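Local coordinates for uncharacterized peptidase Lmo0363 (Listeria monocytogenes, PDB 3L4E), which is an uncharacterised member of the peptidase S51 family, similar to peptidase E, and probably cleaves peptides as a serine peptidase, at residues F11-S23 against F194-S206. Residues are numbered along the deposited sequence; the frame is centred on the assembly and turned at random.
With SO4 (sulfate ion), chain B.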
loop_
_atom_site.group_PDB
_atom_site.type_symbol
_atom_site.label_atom_id
_atom_site.label_comp_id
_atom_site.label_asym_id
_atom_site.label_seq_id
_atom_site.Cartn_x
_atom_site.Cartn_y
_atom_site.Cartn_z
ATOM N N PHE A 11 -7.613 1.808 5.032
ATOM C CA PHE A 11 -7.079 1.534 6.357
ATOM C C PHE A 11 -8.059 1.971 7.447
ATOM O O PHE A 11 -8.243 1.271 8.434
ATOM C CB PHE A 11 -5.690 2.166 6.558
ATOM C CG PHE A 11 -5.053 1.808 7.880
ATOM C CD1 PHE A 11 -4.446 0.576 8.050
ATOM C CD2 PHE A 11 -5.091 2.687 8.955
ATOM C CE1 PHE A 11 -3.874 0.216 9.266
ATOM C CE2 PHE A 11 -4.519 2.345 10.179
ATOM C CZ PHE A 11 -3.910 1.104 10.339
ATOM N N LYS A 12 -8.710 3.112 7.246
ATOM C CA LYS A 12 -9.596 3.640 8.270
ATOM C C LYS A 12 -10.799 2.729 8.519
ATOM O O LYS A 12 -11.446 2.837 9.556
ATOM C CB LYS A 12 -10.034 5.076 7.941
ATOM C CG LYS A 12 -10.880 5.230 6.693
ATOM C CD LYS A 12 -12.354 5.042 6.979
ATOM C CE LYS A 12 -13.206 5.423 5.773
ATOM N NZ LYS A 12 -14.668 5.347 6.077
ATOM N N ASP A 13 -11.082 1.828 7.583
ATOM C CA ASP A 13 -12.230 0.927 7.708
ATOM C C ASP A 13 -11.868 -0.385 8.399
ATOM O O ASP A 13 -12.756 -1.164 8.759
ATOM C CB ASP A 13 -12.839 0.625 6.336
ATOM C CG ASP A 13 -13.704 1.755 5.810
ATOM O OD1 ASP A 13 -14.203 2.567 6.619
ATOM O OD2 ASP A 13 -13.900 1.812 4.580
ATOM N N VAL A 14 -10.573 -0.638 8.595
ATOM C CA VAL A 14 -10.148 -1.919 9.174
ATOM C C VAL A 14 -9.135 -1.774 10.310
ATOM O O VAL A 14 -8.326 -2.679 10.556
ATOM C CB VAL A 14 -9.559 -2.869 8.103
ATOM C CG1 VAL A 14 -10.615 -3.251 7.070
ATOM C CG2 VAL A 14 -8.350 -2.232 7.409
ATOM N N VAL A 15 -9.197 -0.654 11.023
ATOM C CA VAL A 15 -8.280 -0.432 12.135
ATOM C C VAL A 15 -8.252 -1.598 13.138
ATOM O O VAL A 15 -7.167 -2.033 13.536
ATOM C CB VAL A 15 -8.535 0.919 12.831
ATOM C CG1 VAL A 15 -7.636 1.074 14.058
ATOM C CG2 VAL A 15 -8.321 2.059 11.836
ATOM N N PRO A 16 -9.425 -2.125 13.532
ATOM C CA PRO A 16 -9.376 -3.254 14.476
ATOM C C PRO A 16 -8.682 -4.497 13.911
ATOM O O PRO A 16 -8.104 -5.252 14.679
ATOM C CB PRO A 16 -10.857 -3.550 14.763
ATOM C CG PRO A 16 -11.559 -2.261 14.488
ATOM C CD PRO A 16 -10.801 -1.643 13.328
ATOM N N LEU A 17 -8.742 -4.717 12.601
ATOM C CA LEU A 17 -8.016 -5.845 12.029
ATOM C C LEU A 17 -6.520 -5.608 12.142
ATOM O O LEU A 17 -5.752 -6.541 12.371
ATOM C CB LEU A 17 -8.414 -6.089 10.571
ATOM C CG LEU A 17 -9.902 -6.395 10.363
ATOM C CD1 LEU A 17 -10.166 -6.741 8.902
ATOM C CD2 LEU A 17 -10.383 -7.526 11.278
ATOM N N PHE A 18 -6.105 -4.351 11.993
ATOM C CA PHE A 18 -4.696 -4.031 12.172
ATOM C C PHE A 18 -4.212 -4.279 13.605
ATOM O O PHE A 18 -3.128 -4.839 13.808
ATOM C CB PHE A 18 -4.347 -2.600 11.749
ATOM C CG PHE A 18 -2.881 -2.304 11.851
ATOM C CD1 PHE A 18 -1.987 -2.859 10.937
ATOM C CD2 PHE A 18 -2.387 -1.512 12.876
ATOM C CE1 PHE A 18 -0.635 -2.619 11.045
ATOM C CE2 PHE A 18 -1.047 -1.266 12.984
ATOM C CZ PHE A 18 -0.160 -1.820 12.064
ATOM N N THR A 19 -4.998 -3.862 14.598
ATOM C CA THR A 19 -4.604 -4.093 15.984
ATOM C C THR A 19 -4.647 -5.579 16.352
ATOM O O THR A 19 -3.922 -6.013 17.232
ATOM C CB THR A 19 -5.441 -3.268 16.983
ATOM O OG1 THR A 19 -6.822 -3.626 16.868
ATOM C CG2 THR A 19 -5.293 -1.784 16.703
ATOM N N GLU A 20 -5.497 -6.353 15.681
ATOM C CA GLU A 20 -5.434 -7.807 15.800
ATOM C C GLU A 20 -4.131 -8.333 15.193
ATOM O O GLU A 20 -3.494 -9.217 15.742
ATOM C CB GLU A 20 -6.641 -8.466 15.115
ATOM C CG GLU A 20 -6.609 -9.981 15.116
ATOM C CD GLU A 20 -7.755 -10.590 14.325
ATOM O OE1 GLU A 20 -8.789 -9.910 14.146
ATOM O OE2 GLU A 20 -7.625 -11.753 13.892
ATOM N N PHE A 21 -3.737 -7.771 14.057
ATOM C CA PHE A 21 -2.535 -8.212 13.345
ATOM C C PHE A 21 -1.238 -7.930 14.123
ATOM O O PHE A 21 -0.358 -8.797 14.219
ATOM C CB PHE A 21 -2.502 -7.539 11.967
ATOM C CG PHE A 21 -1.371 -7.982 11.079
ATOM C CD1 PHE A 21 -1.300 -9.286 10.617
ATOM C CD2 PHE A 21 -0.402 -7.078 10.670
ATOM C CE1 PHE A 21 -0.265 -9.689 9.780
ATOM C CE2 PHE A 21 0.640 -7.472 9.831
ATOM C CZ PHE A 21 0.708 -8.780 9.386
ATOM N N GLU A 22 -1.134 -6.725 14.691
ATOM C CA GLU A 22 0.104 -6.261 15.321
ATOM C C GLU A 22 -0.101 -5.661 16.727
ATOM O O GLU A 22 -0.895 -4.745 16.889
ATOM C CB GLU A 22 0.746 -5.216 14.406
ATOM C CG GLU A 22 2.061 -4.633 14.900
ATOM C CD GLU A 22 3.246 -5.546 14.667
ATOM O OE1 GLU A 22 3.101 -6.565 13.961
ATOM O OE2 GLU A 22 4.336 -5.230 15.184
ATOM N N SER A 23 0.638 -6.163 17.723
ATOM C CA SER A 23 0.510 -5.697 19.113
ATOM C C SER A 23 1.538 -4.646 19.544
ATOM O O SER A 23 2.473 -4.334 18.807
ATOM C CB SER A 23 0.580 -6.877 20.084
ATOM O OG SER A 23 -0.589 -7.660 19.992
ATOM N N PHE A 194 -3.801 -10.432 5.892
ATOM C CA PHE A 194 -2.717 -10.607 6.849
ATOM C C PHE A 194 -1.679 -11.497 6.189
ATOM O O PHE A 194 -1.985 -12.640 5.813
ATOM C CB PHE A 194 -3.191 -11.371 8.092
ATOM C CG PHE A 194 -4.157 -10.626 8.988
ATOM C CD1 PHE A 194 -4.744 -9.432 8.618
ATOM C CD2 PHE A 194 -4.492 -11.169 10.222
ATOM C CE1 PHE A 194 -5.633 -8.788 9.473
ATOM C CE2 PHE A 194 -5.374 -10.531 11.068
ATOM C CZ PHE A 194 -5.941 -9.338 10.691
ATOM N N ILE A 195 -0.458 -10.999 6.063
ATOM C CA ILE A 195 0.617 -11.799 5.490
ATOM C C ILE A 195 1.810 -11.891 6.435
ATOM O O ILE A 195 2.434 -10.883 6.775
ATOM C CB ILE A 195 1.058 -11.260 4.115
ATOM C CG1 ILE A 195 -0.110 -11.346 3.133
ATOM C CG2 ILE A 195 2.258 -12.054 3.599
ATOM C CD1 ILE A 195 -0.007 -10.434 1.941
ATOM N N ARG A 196 2.093 -13.114 6.870
ATOM C CA ARG A 196 3.250 -13.423 7.697
ATOM C C ARG A 196 4.000 -14.575 7.035
ATOM O O ARG A 196 3.649 -15.747 7.207
ATOM C CB ARG A 196 2.817 -13.820 9.111
ATOM C CG ARG A 196 2.032 -12.746 9.865
ATOM C CD ARG A 196 2.960 -11.750 10.549
ATOM N NE ARG A 196 2.265 -10.902 11.524
ATOM C CZ ARG A 196 2.728 -9.731 11.952
ATOM N NH1 ARG A 196 3.882 -9.268 11.488
ATOM N NH2 ARG A 196 2.041 -9.022 12.841
ATOM N N GLY A 197 5.013 -14.236 6.251
ATOM C CA GLY A 197 5.714 -15.228 5.461
ATOM C C GLY A 197 4.788 -15.867 4.445
ATOM O O GLY A 197 4.156 -15.170 3.645
ATOM N N LYS A 198 4.704 -17.195 4.483
ATOM C CA LYS A 198 3.826 -17.933 3.586
ATOM C C LYS A 198 2.390 -17.983 4.097
ATOM O O LYS A 198 1.507 -18.484 3.407
ATOM C CB LYS A 198 4.344 -19.358 3.371
ATOM C CG LYS A 198 5.631 -19.446 2.571
ATOM C CD LYS A 198 6.028 -20.897 2.339
ATOM C CE LYS A 198 7.377 -21.002 1.644
ATOM N NZ LYS A 198 7.749 -22.422 1.373
ATOM N N GLU A 199 2.157 -17.468 5.303
ATOM C CA GLU A 199 0.822 -17.500 5.897
ATOM C C GLU A 199 0.026 -16.283 5.427
ATOM O O GLU A 199 0.309 -15.157 5.828
ATOM C CB GLU A 199 0.903 -17.572 7.434
ATOM C CG GLU A 199 1.649 -18.813 7.936
ATOM C CD GLU A 199 1.631 -19.014 9.453
ATOM O OE1 GLU A 199 1.514 -18.032 10.225
ATOM O OE2 GLU A 199 1.763 -20.185 9.877
ATOM N N VAL A 200 -0.959 -16.527 4.566
ATOM C CA VAL A 200 -1.797 -15.479 3.979
ATOM C C VAL A 200 -3.264 -15.698 4.347
ATOM O O VAL A 200 -3.863 -16.728 4.003
ATOM C CB VAL A 200 -1.659 -15.466 2.437
ATOM C CG1 VAL A 200 -2.551 -14.397 1.807
ATOM C CG2 VAL A 200 -0.208 -15.258 2.035
ATOM N N ILE A 201 -3.842 -14.730 5.049
ATOM C CA ILE A 201 -5.190 -14.882 5.586
ATOM C C ILE A 201 -6.021 -13.629 5.342
ATOM O O ILE A 201 -5.615 -12.526 5.704
ATOM C CB ILE A 201 -5.152 -15.144 7.103
ATOM C CG1 ILE A 201 -4.249 -16.341 7.422
ATOM C CG2 ILE A 201 -6.554 -15.391 7.630
ATOM C CD1 ILE A 201 -3.906 -16.494 8.892
ATOM N N THR A 202 -7.184 -13.796 4.726
ATOM C CA THR A 202 -8.128 -12.696 4.609
ATOM C C THR A 202 -9.006 -12.639 5.853
ATOM O O THR A 202 -9.487 -13.671 6.339
ATOM C CB THR A 202 -9.026 -12.841 3.367
ATOM O OG1 THR A 202 -8.216 -12.784 2.187
ATOM C CG2 THR A 202 -10.053 -11.711 3.316
ATOM N N LYS A 203 -9.202 -11.426 6.365
ATOM C CA LYS A 203 -10.101 -11.176 7.484
ATOM C C LYS A 203 -11.087 -10.084 7.105
ATOM O O LYS A 203 -10.745 -9.163 6.360
ATOM C CB LYS A 203 -9.303 -10.729 8.706
ATOM C CG LYS A 203 -8.369 -11.789 9.268
ATOM C CD LYS A 203 -9.150 -12.888 9.953
ATOM C CE LYS A 203 -8.234 -13.979 10.478
ATOM N NZ LYS A 203 -9.009 -15.188 10.877
ATOM N N ARG A 204 -12.300 -10.165 7.633
ATOM C CA ARG A 204 -13.323 -9.173 7.341
ATOM C C ARG A 204 -13.890 -8.636 8.637
ATOM O O ARG A 204 -14.147 -9.398 9.567
ATOM C CB ARG A 204 -14.448 -9.760 6.483
ATOM C CG ARG A 204 -15.562 -8.762 6.195
ATOM C CD ARG A 204 -16.543 -9.244 5.128
ATOM N NE ARG A 204 -17.481 -8.180 4.777
ATOM C CZ ARG A 204 -18.751 -8.132 5.171
ATOM N NH1 ARG A 204 -19.520 -7.115 4.805
ATOM N NH2 ARG A 204 -19.260 -9.105 5.919
ATOM N N LEU A 205 -14.076 -7.322 8.682
ATOM C CA LEU A 205 -14.646 -6.655 9.838
ATOM C C LEU A 205 -16.144 -6.526 9.620
ATOM O O LEU A 205 -16.586 -5.861 8.680
ATOM C CB LEU A 205 -14.006 -5.277 10.003
ATOM C CG LEU A 205 -14.400 -4.469 11.235
ATOM C CD1 LEU A 205 -14.194 -5.297 12.487
ATOM C CD2 LEU A 205 -13.571 -3.203 11.279
ATOM N N SER A 206 -16.923 -7.185 10.473
ATOM C CA SER A 206 -18.377 -7.135 10.366
ATOM C C SER A 206 -19.045 -7.592 11.656
ATOM O O SER A 206 -20.262 -7.479 11.803
ATOM C CB SER A 206 -18.867 -7.997 9.198
ATOM O OG SER A 206 -18.792 -9.379 9.515
ATOM O OXT SER A 206 -18.387 -8.088 12.568
HETATM S S SO4 B . -17.611 -4.605 2.605
HETATM O O1 SO4 B . -16.912 -3.322 2.577
HETATM O O2 SO4 B . -18.700 -4.542 3.581
HETATM O O3 SO4 B . -18.135 -4.916 1.281
HETATM O O4 SO4 B . -16.678 -5.653 3.008
HETATM O O HOH W 1 -0.194 -11.562 12.869
HETATM O O HOH W 2 5.541 -6.985 12.113
#
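Arg196 lays its guanidinium flat over one face of the Phe21 ring, with Arg196 CZ 3.8 Å from the Phe21 centroid and the planes 13° apart, a cation-pi stack. A bend at chi2 (-85°) turns the arginine back over the ring. In the guanidinium plane, Arg196 NH2 is shared by two acceptors: Phe21 O at 2.8 Å, approached from above its carbonyl plane, and Glu22 OE1 at 2.9 Å, a nearly straight hydrogen bond within a salt bridge. Waters link Arg196 NE to Phe21 O and Arg196 NH1 to Glu22 OE1; NH1 also reaches Asn4, so the group is held against rotation. These bonds tie the C-terminal end of helix 15-21 to hairpin 191-204, whose antiparallel strands extend the mixed sheet beyond strand 4-8. Near the helix start, the Asp13 side chain is about 7 Å from that of His161, probably a charge-relay residue. Phe194 has Phe21 CD1 over one face and Lys203 CG over the other, both offset toward the rim, the phenyl planes oblique at 51°; Leu17 CB touches Phe194 CE1. Two methyls meet backbone oxygens in van der Waals contact: Leu17 CD1 at Lys203 O, and Leu205 CD2, which also rests against Pro16 CD, at Asp13 O. Arg204 hydrogen-bonds a sulfate through NE and NH1.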